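Local coordinates for putative aliphatic sulfonates-binding protein (Escherichia coli, PDB 2X26) that probably serves as the periplasmic binding protein of an ABC-type transport system for aliphatic sulfonates, at residues D55-Q68 and Q183-A195. Numbering follows the deposited sequence.
Sequences DLGSTGDIPPIFAQ and QTGSFYLAARPYA
Strand 56-59 pairs antiparallel with strand 186-191 inside the five-stranded mixed sheet of one lobe of this periplasmic binding protein. The fold is that of a type 2 solute-binding protein, and here the chain returns from the other lobe to complete the sheet. Two hydrogen-bonded pairs hold the strands, Gly57 with Leu189 and Thr59 with Phe187. Phe187 N donates to Thr59 O at 2.8 Å. Leu189 points to the side where helix 62-69 lies. Its CD2 sits 4.0 Å from Pro64 CB and also meets Gln68 NE2, which is hydrogen-bonded to Leu74 O. At one end, the carboxylate of Asp55 stacks parallel to the ring of Tyr194, while Asp55 CB lies over the ring centre (3.7 Å, CH-pi). Tyr194 CG stands anti to the backbone N (chi1 -171°), which carries the ring to Asp55. Asp55 OD1 also forms a salt bridge with Arg6, and Tyr194 OH is hydrogen-bonded to Ala4 O. With an alanine in place of this tyrosine, the Asp55 carboxylate would probably lose the ring it lies against, and Ala4 O its hydroxyl partner. At the other end, Asp61 CB meets the Phe187 ring at its edge. Asp61 OD2 accepts from a water at 2.5 Å, and that water accepts from Thr184 OG1 at 2.7 Å.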
ATOM      1  N   ASP A  55      -8.299   1.733 -13.337  1.00  4.70           N
ATOM      2  CA  ASP A  55      -9.291   0.789 -12.868  1.00  6.33           C
ATOM      3  C   ASP A  55      -8.899   0.045 -11.595  1.00  6.04           C
ATOM      4  O   ASP A  55      -9.774  -0.420 -10.899  1.00  7.08           O
ATOM      5  CB  ASP A  55      -9.539  -0.267 -13.955  1.00  6.25           C
ATOM      6  CG  ASP A  55      -9.911   0.351 -15.248  1.00  7.79           C
ATOM      7  OD1 ASP A  55     -10.892   1.117 -15.264  1.00  9.41           O
ATOM      8  OD2 ASP A  55      -9.239   0.112 -16.270  1.00  6.94           O
ATOM      9  N   LEU A  56      -7.605  -0.033 -11.292  1.00  6.37           N
ATOM     10  CA  LEU A  56      -7.142  -0.836 -10.164  1.00  4.29           C
ATOM     11  C   LEU A  56      -5.916  -0.140  -9.640  1.00  5.63           C
ATOM     12  O   LEU A  56      -5.065   0.286 -10.449  1.00  7.11           O
ATOM     13  CB  LEU A  56      -6.769  -2.256 -10.653  1.00  5.16           C
ATOM     14  CG  LEU A  56      -6.202  -3.236  -9.627  1.00  4.67           C
ATOM     15  CD1 LEU A  56      -7.295  -3.562  -8.604  1.00  7.33           C
ATOM     16  CD2 LEU A  56      -5.754  -4.517 -10.348  1.00  3.99           C
ATOM     17  N   GLY A  57      -5.782  -0.064  -8.308  1.00  5.14           N
ATOM     18  CA  GLY A  57      -4.622   0.604  -7.726  1.00  5.65           C
ATOM     19  C   GLY A  57      -4.131  -0.030  -6.436  1.00  5.61           C
ATOM     20  O   GLY A  57      -4.881  -0.740  -5.767  1.00  4.75           O
ATOM     21  N   SER A  58      -2.839   0.178  -6.154  1.00  4.93           N
ATOM     22  CA  SER A  58      -2.203  -0.310  -4.943  1.00  4.55           C
ATOM     23  C   SER A  58      -1.839   0.890  -4.037  1.00  5.52           C
ATOM     24  O   SER A  58      -1.227   1.869  -4.495  1.00  5.36           O
ATOM     25  CB  SER A  58      -0.913  -0.992  -5.399  1.00  5.74           C
ATOM     26  OG  SER A  58       0.042  -0.956  -4.366  1.00  9.19           O
ATOM     27  N   THR A  59      -2.207   0.832  -2.765  1.00  5.60           N
ATOM     28  CA  THR A  59      -1.841   1.886  -1.796  0.50  5.58           C
ATOM     29  C   THR A  59      -1.769   1.249  -0.413  1.00  7.37           C
ATOM     30  O   THR A  59      -2.179   0.108  -0.224  1.00  7.57           O
ATOM     31  CB  THR A  59      -2.813   3.143  -1.678  0.50  6.63           C
ATOM     32  OG1 THR A  59      -3.892   2.820  -0.812  0.50  5.98           O
ATOM     33  CG2 THR A  59      -3.372   3.676  -3.011  0.50  4.31           C
ATOM     34  N   GLY A  60      -1.219   1.995   0.531  1.00  6.29           N
ATOM     35  CA  GLY A  60      -1.179   1.581   1.927  1.00  8.27           C
ATOM     36  C   GLY A  60      -2.539   1.703   2.569  1.00  9.15           C
ATOM     37  O   GLY A  60      -3.525   2.009   1.898  1.00  9.10           O
ATOM     38  N   ASP A  61      -2.589   1.507   3.882  1.00  8.35           N
ATOM     39  CA  ASP A  61      -3.872   1.544   4.584  1.00  9.03           C
ATOM     40  C   ASP A  61      -4.434   2.972   4.797  1.00  9.52           C
ATOM     41  O   ASP A  61      -5.668   3.161   4.964  1.00  9.20           O
ATOM     42  CB  ASP A  61      -3.794   0.757   5.898  1.00  9.93           C
ATOM     43  CG  ASP A  61      -2.664   1.196   6.824  1.00 14.47           C
ATOM     44  OD1 ASP A  61      -1.550   1.490   6.335  1.00 19.90           O
ATOM     45  OD2 ASP A  61      -2.898   1.203   8.081  1.00 15.24           O
ATOM     46  N   ILE A  62      -3.576   3.982   4.707  1.00  8.11           N
ATOM     47  CA  ILE A  62      -4.027   5.326   5.029  1.00  8.60           C
ATOM     48  C   ILE A  62      -4.747   6.082   3.898  1.00  7.94           C
ATOM     49  O   ILE A  62      -5.870   6.576   4.131  1.00  8.09           O
ATOM     50  CB  ILE A  62      -2.883   6.219   5.615  1.00  9.42           C
ATOM     51  CG1 ILE A  62      -2.260   5.593   6.878  1.00 10.08           C
ATOM     52  CG2 ILE A  62      -3.429   7.648   5.854  1.00  9.11           C
ATOM     53  CD1 ILE A  62      -3.272   5.038   7.878  1.00 10.99           C
ATOM     54  N   PRO A  63      -4.148   6.155   2.682  1.00  7.24           N
ATOM     55  CA  PRO A  63      -4.819   6.947   1.638  1.00  7.00           C
ATOM     56  C   PRO A  63      -6.297   6.626   1.410  1.00  7.25           C
ATOM     57  O   PRO A  63      -7.069   7.553   1.197  1.00  8.45           O
ATOM     58  CB  PRO A  63      -3.935   6.735   0.389  1.00  6.01           C
ATOM     59  CG  PRO A  63      -2.502   6.518   0.990  1.00  7.73           C
ATOM     60  CD  PRO A  63      -2.798   5.696   2.254  1.00  7.03           C
ATOM     61  N   PRO A  64      -6.720   5.341   1.437  1.00  6.36           N
ATOM     62  CA  PRO A  64      -8.121   5.069   1.176  1.00  7.14           C
ATOM     63  C   PRO A  64      -9.058   5.671   2.194  1.00  8.05           C
ATOM     64  O   PRO A  64     -10.222   5.944   1.860  1.00  9.34           O
ATOM     65  CB  PRO A  64      -8.249   3.560   1.337  1.00  8.15           C
ATOM     66  CG  PRO A  64      -6.862   3.036   1.086  1.00  8.61           C
ATOM     67  CD  PRO A  64      -5.920   4.110   1.526  1.00  5.55           C
ATOM     68  N   ILE A  65      -8.590   5.822   3.437  1.00  6.70           N
ATOM     69  CA  ILE A  65      -9.463   6.405   4.472  1.00  6.51           C
ATOM     70  C   ILE A  65      -9.787   7.850   4.077  1.00  6.18           C
ATOM     71  O   ILE A  65     -10.963   8.279   4.140  1.00  6.89           O
ATOM     72  CB  ILE A  65      -8.770   6.376   5.870  1.00  5.75           C
ATOM     73  CG1 ILE A  65      -8.556   4.936   6.276  1.00  6.32           C
ATOM     74  CG2 ILE A  65      -9.638   7.164   6.894  1.00  5.71           C
ATOM     75  CD1 ILE A  65      -7.621   4.727   7.555  1.00  7.62           C
ATOM     76  N   PHE A  66      -8.776   8.607   3.670  1.00  7.59           N
ATOM     77  CA  PHE A  66      -9.043   9.988   3.167  1.00  8.33           C
ATOM     78  C   PHE A  66     -10.037  10.037   2.000  1.00  9.07           C
ATOM     79  O   PHE A  66     -10.966  10.841   2.014  1.00  8.77           O
ATOM     80  CB  PHE A  66      -7.750  10.682   2.738  1.00  8.01           C
ATOM     81  CG  PHE A  66      -6.908  11.123   3.862  1.00  9.26           C
ATOM     82  CD1 PHE A  66      -6.927  12.433   4.286  1.00 13.09           C
ATOM     83  CD2 PHE A  66      -6.072  10.220   4.505  1.00 13.28           C
ATOM     84  CE1 PHE A  66      -6.143  12.836   5.344  1.00 13.31           C
ATOM     85  CE2 PHE A  66      -5.279  10.630   5.560  1.00 14.76           C
ATOM     86  CZ  PHE A  66      -5.328  11.935   5.987  1.00 14.84           C
ATOM     87  N   ALA A  67      -9.858   9.170   1.017  1.00  8.55           N
ATOM     88  CA  ALA A  67     -10.760   9.188  -0.157  1.00  8.10           C
ATOM     89  C   ALA A  67     -12.196   8.775   0.239  1.00  8.08           C
ATOM     90  O   ALA A  67     -13.183   9.380  -0.174  1.00  7.44           O
ATOM     91  CB  ALA A  67     -10.175   8.245  -1.298  1.00  7.91           C
ATOM     92  N   GLN A  68     -12.312   7.759   1.090  1.00  7.64           N
ATOM     93  CA  GLN A  68     -13.624   7.247   1.399  1.00  7.86           C
ATOM     94  C   GLN A  68     -14.332   8.227   2.305  1.00  8.19           C
ATOM     95  O   GLN A  68     -15.555   8.407   2.226  1.00  7.30           O
ATOM     96  CB  GLN A  68     -13.537   5.800   1.958  1.00  7.67           C
ATOM     97  CG  GLN A  68     -12.905   4.859   0.837  1.00  9.88           C
ATOM     98  CD  GLN A  68     -12.386   3.505   1.361  1.00 13.99           C
ATOM     99  OE1 GLN A  68     -12.128   3.313   2.573  1.00 12.61           O
ATOM    100  NE2 GLN A  68     -12.223   2.567   0.434  1.00 14.68           N
ATOM    101  N   GLN A 183      -0.564  -3.770  13.008  1.00 16.60           N
ATOM    102  CA  GLN A 183      -0.811  -3.121  11.755  1.00 14.02           C
ATOM    103  C   GLN A 183      -1.789  -3.863  10.816  1.00 13.01           C
ATOM    104  O   GLN A 183      -2.059  -5.050  10.951  1.00 11.72           O
ATOM    105  CB  GLN A 183       0.531  -2.857  11.117  1.00 15.80           C
ATOM    106  CG  GLN A 183       1.382  -1.903  11.935  1.00 16.53           C
ATOM    107  CD  GLN A 183       2.578  -1.450  11.169  1.00 24.62           C
ATOM    108  OE1 GLN A 183       3.300  -2.276  10.626  1.00 28.29           O
ATOM    109  NE2 GLN A 183       2.794  -0.141  11.087  1.00 26.68           N
ATOM    110  N   THR A 184      -2.320  -3.144   9.832  1.00  9.39           N
ATOM    111  CA  THR A 184      -3.430  -3.657   9.003  1.00  8.12           C
ATOM    112  C   THR A 184      -3.024  -4.373   7.702  1.00  7.62           C
ATOM    113  O   THR A 184      -3.566  -5.434   7.350  1.00  9.86           O
ATOM    114  CB  THR A 184      -4.286  -2.445   8.625  1.00  6.86           C
ATOM    115  OG1 THR A 184      -4.779  -1.887   9.836  1.00  7.63           O
ATOM    116  CG2 THR A 184      -5.492  -2.839   7.701  1.00  7.14           C
ATOM    117  N   GLY A 185      -2.078  -3.782   6.991  1.00  6.65           N
ATOM    118  CA  GLY A 185      -1.668  -4.350   5.699  1.00  5.45           C
ATOM    119  C   GLY A 185      -1.808  -3.283   4.597  1.00  5.71           C
ATOM    120  O   GLY A 185      -2.200  -2.165   4.882  1.00  6.45           O
ATOM    121  N   SER A 186      -1.437  -3.613   3.358  1.00  5.78           N
ATOM    122  CA  SER A 186      -1.652  -2.651   2.263  0.50  5.00           C
ATOM    123  C   SER A 186      -2.727  -3.192   1.371  1.00  5.74           C
ATOM    124  O   SER A 186      -3.088  -4.387   1.435  1.00  7.45           O
ATOM    125  CB  SER A 186      -0.385  -2.406   1.451  0.50  4.65           C
ATOM    126  OG  SER A 186       0.200  -3.639   1.051  0.50  2.00           O
ATOM    127  N   PHE A 187      -3.278  -2.328   0.540  1.00  5.82           N
ATOM    128  CA  PHE A 187      -4.519  -2.695  -0.169  1.00  6.00           C
ATOM    129  C   PHE A 187      -4.489  -2.552  -1.677  1.00  6.52           C
ATOM    130  O   PHE A 187      -3.633  -1.841  -2.243  1.00  6.32           O
ATOM    131  CB  PHE A 187      -5.672  -1.839   0.319  1.00  5.26           C
ATOM    132  CG  PHE A 187      -6.074  -2.124   1.738  1.00  7.00           C
ATOM    133  CD1 PHE A 187      -6.797  -3.288   2.068  1.00  7.21           C
ATOM    134  CD2 PHE A 187      -5.715  -1.239   2.726  1.00  3.78           C
ATOM    135  CE1 PHE A 187      -7.233  -3.530   3.408  1.00  6.17           C
ATOM    136  CE2 PHE A 187      -6.096  -1.469   4.098  1.00  6.42           C
ATOM    137  CZ  PHE A 187      -6.856  -2.626   4.436  1.00  8.80           C
ATOM    138  N   TYR A 188      -5.399  -3.279  -2.326  1.00  5.63           N
ATOM    139  CA  TYR A 188      -5.697  -3.076  -3.738  1.00  4.67           C
ATOM    140  C   TYR A 188      -7.109  -2.559  -3.754  1.00  4.95           C
ATOM    141  O   TYR A 188      -7.945  -3.084  -3.025  1.00  3.79           O
ATOM    142  CB  TYR A 188      -5.619  -4.387  -4.500  1.00  5.13           C
ATOM    143  CG  TYR A 188      -4.195  -4.835  -4.558  1.00  6.00           C
ATOM    144  CD1 TYR A 188      -3.640  -5.563  -3.502  1.00  6.90           C
ATOM    145  CD2 TYR A 188      -3.392  -4.462  -5.633  1.00  7.08           C
ATOM    146  CE1 TYR A 188      -2.297  -5.944  -3.561  1.00  5.36           C
ATOM    147  CE2 TYR A 188      -2.051  -4.841  -5.702  1.00  6.18           C
ATOM    148  CZ  TYR A 188      -1.520  -5.577  -4.644  1.00  9.26           C
ATOM    149  OH  TYR A 188      -0.188  -5.942  -4.694  1.00  7.79           O
ATOM    150  N   LEU A 189      -7.323  -1.483  -4.522  1.00  4.22           N
ATOM    151  CA  LEU A 189      -8.644  -0.876  -4.652  1.00  5.59           C
ATOM    152  C   LEU A 189      -9.109  -0.771  -6.097  1.00  5.36           C
ATOM    153  O   LEU A 189      -8.304  -0.660  -7.037  1.00  4.97           O
ATOM    154  CB  LEU A 189      -8.652   0.521  -3.995  1.00  5.52           C
ATOM    155  CG  LEU A 189      -8.472   0.441  -2.437  1.00 11.23           C
ATOM    156  CD1 LEU A 189      -7.013   0.730  -2.155  1.00 14.22           C
ATOM    157  CD2 LEU A 189      -9.407   1.386  -1.752  1.00 15.56           C
ATOM    158  N   ALA A 190     -10.432  -0.780  -6.266  1.00  5.31           N
ATOM    159  CA  ALA A 190     -11.052  -0.559  -7.566  1.00  4.67           C
ATOM    160  C   ALA A 190     -12.341   0.181  -7.383  1.00  5.85           C
ATOM    161  O   ALA A 190     -12.842   0.236  -6.296  1.00  5.31           O
ATOM    162  CB  ALA A 190     -11.345  -1.892  -8.245  1.00  5.81           C
ATOM    163  N   ALA A 191     -12.899   0.732  -8.465  1.00  6.67           N
ATOM    164  CA  ALA A 191     -14.281   1.189  -8.415  1.00  7.57           C
ATOM    165  C   ALA A 191     -15.242   0.000  -8.323  1.00  8.50           C
ATOM    166  O   ALA A 191     -15.008  -1.070  -8.923  1.00  7.59           O
ATOM    167  CB  ALA A 191     -14.591   2.039  -9.644  1.00  8.71           C
ATOM    168  N   ARG A 192     -16.308   0.162  -7.530  1.00  7.71           N
ATOM    169  CA  ARG A 192     -17.209  -0.953  -7.333  1.00  8.50           C
ATOM    170  C   ARG A 192     -17.800  -1.548  -8.621  1.00  7.80           C
ATOM    171  O   ARG A 192     -17.854  -2.771  -8.770  1.00  6.68           O
ATOM    172  CB  ARG A 192     -18.260  -0.640  -6.284  1.00  8.70           C
ATOM    173  CG  ARG A 192     -19.154  -1.836  -5.927  1.00 12.86           C
ATOM    174  CD  ARG A 192     -20.352  -1.369  -5.113  1.00 15.68           C
ATOM    175  NE  ARG A 192     -19.942  -0.445  -4.054  1.00 15.30           N
ATOM    176  CZ  ARG A 192     -19.664  -0.827  -2.814  1.00 15.39           C
ATOM    177  NH1 ARG A 192     -19.740  -2.128  -2.486  1.00 14.24           N
ATOM    178  NH2 ARG A 192     -19.266   0.081  -1.910  1.00 16.30           N
ATOM    179  N   PRO A 193     -18.195  -0.710  -9.586  1.00  7.80           N
ATOM    180  CA  PRO A 193     -18.804  -1.311 -10.768  1.00  7.97           C
ATOM    181  C   PRO A 193     -17.803  -2.152 -11.539  1.00  7.97           C
ATOM    182  O   PRO A 193     -18.184  -3.196 -12.102  1.00  8.78           O
ATOM    183  CB  PRO A 193     -19.222  -0.079 -11.599  1.00  8.17           C
ATOM    184  CG  PRO A 193     -19.467   0.942 -10.624  1.00  8.10           C
ATOM    185  CD  PRO A 193     -18.361   0.754  -9.594  1.00  7.79           C
ATOM    186  N   TYR A 194     -16.525  -1.752 -11.544  1.00  7.43           N
ATOM    187  CA  TYR A 194     -15.515  -2.523 -12.276  1.00  7.24           C
ATOM    188  C   TYR A 194     -15.250  -3.840 -11.593  1.00  6.76           C
ATOM    189  O   TYR A 194     -15.064  -4.836 -12.269  1.00  6.49           O
ATOM    190  CB  TYR A 194     -14.175  -1.769 -12.359  1.00  6.10           C
ATOM    191  CG  TYR A 194     -13.113  -2.368 -13.271  1.00  4.92           C
ATOM    192  CD1 TYR A 194     -13.067  -2.030 -14.628  1.00  5.87           C
ATOM    193  CD2 TYR A 194     -12.141  -3.254 -12.782  1.00  5.05           C
ATOM    194  CE1 TYR A 194     -12.085  -2.549 -15.488  1.00  4.32           C
ATOM    195  CE2 TYR A 194     -11.161  -3.811 -13.656  1.00  6.62           C
ATOM    196  CZ  TYR A 194     -11.129  -3.442 -14.996  1.00  5.22           C
ATOM    197  OH  TYR A 194     -10.142  -3.932 -15.850  1.00  5.82           O
ATOM    198  N   ALA A 195     -15.215  -3.827 -10.263  1.00  6.59           N
ATOM    199  CA  ALA A 195     -14.971  -5.051  -9.513  1.00  8.19           C
ATOM    200  C   ALA A 195     -16.168  -6.020  -9.718  1.00  9.19           C
ATOM    201  O   ALA A 195     -15.949  -7.227  -9.909  1.00  8.49           O
ATOM    202  CB  ALA A 195     -14.794  -4.718  -8.055  1.00  9.33           C
TER
HETATM  203  O   HOH W   1     -12.204   0.578 -11.000  1.00 12.14           O
HETATM  204  O   HOH W   2      -0.899  -2.642  -2.110  1.00 12.95           O
HETATM  205  O   HOH W   3      -5.085   0.681   9.172  1.00 10.59           O
HETATM  206  O   HOH W   4       0.115  -0.278   4.346  1.00 16.60           O
HETATM  207  O   HOH W   5      -1.347  -0.193   9.706  1.00 19.08           O
HETATM  208  O   HOH W   6      -0.093  -1.529   7.327  1.00 21.20           O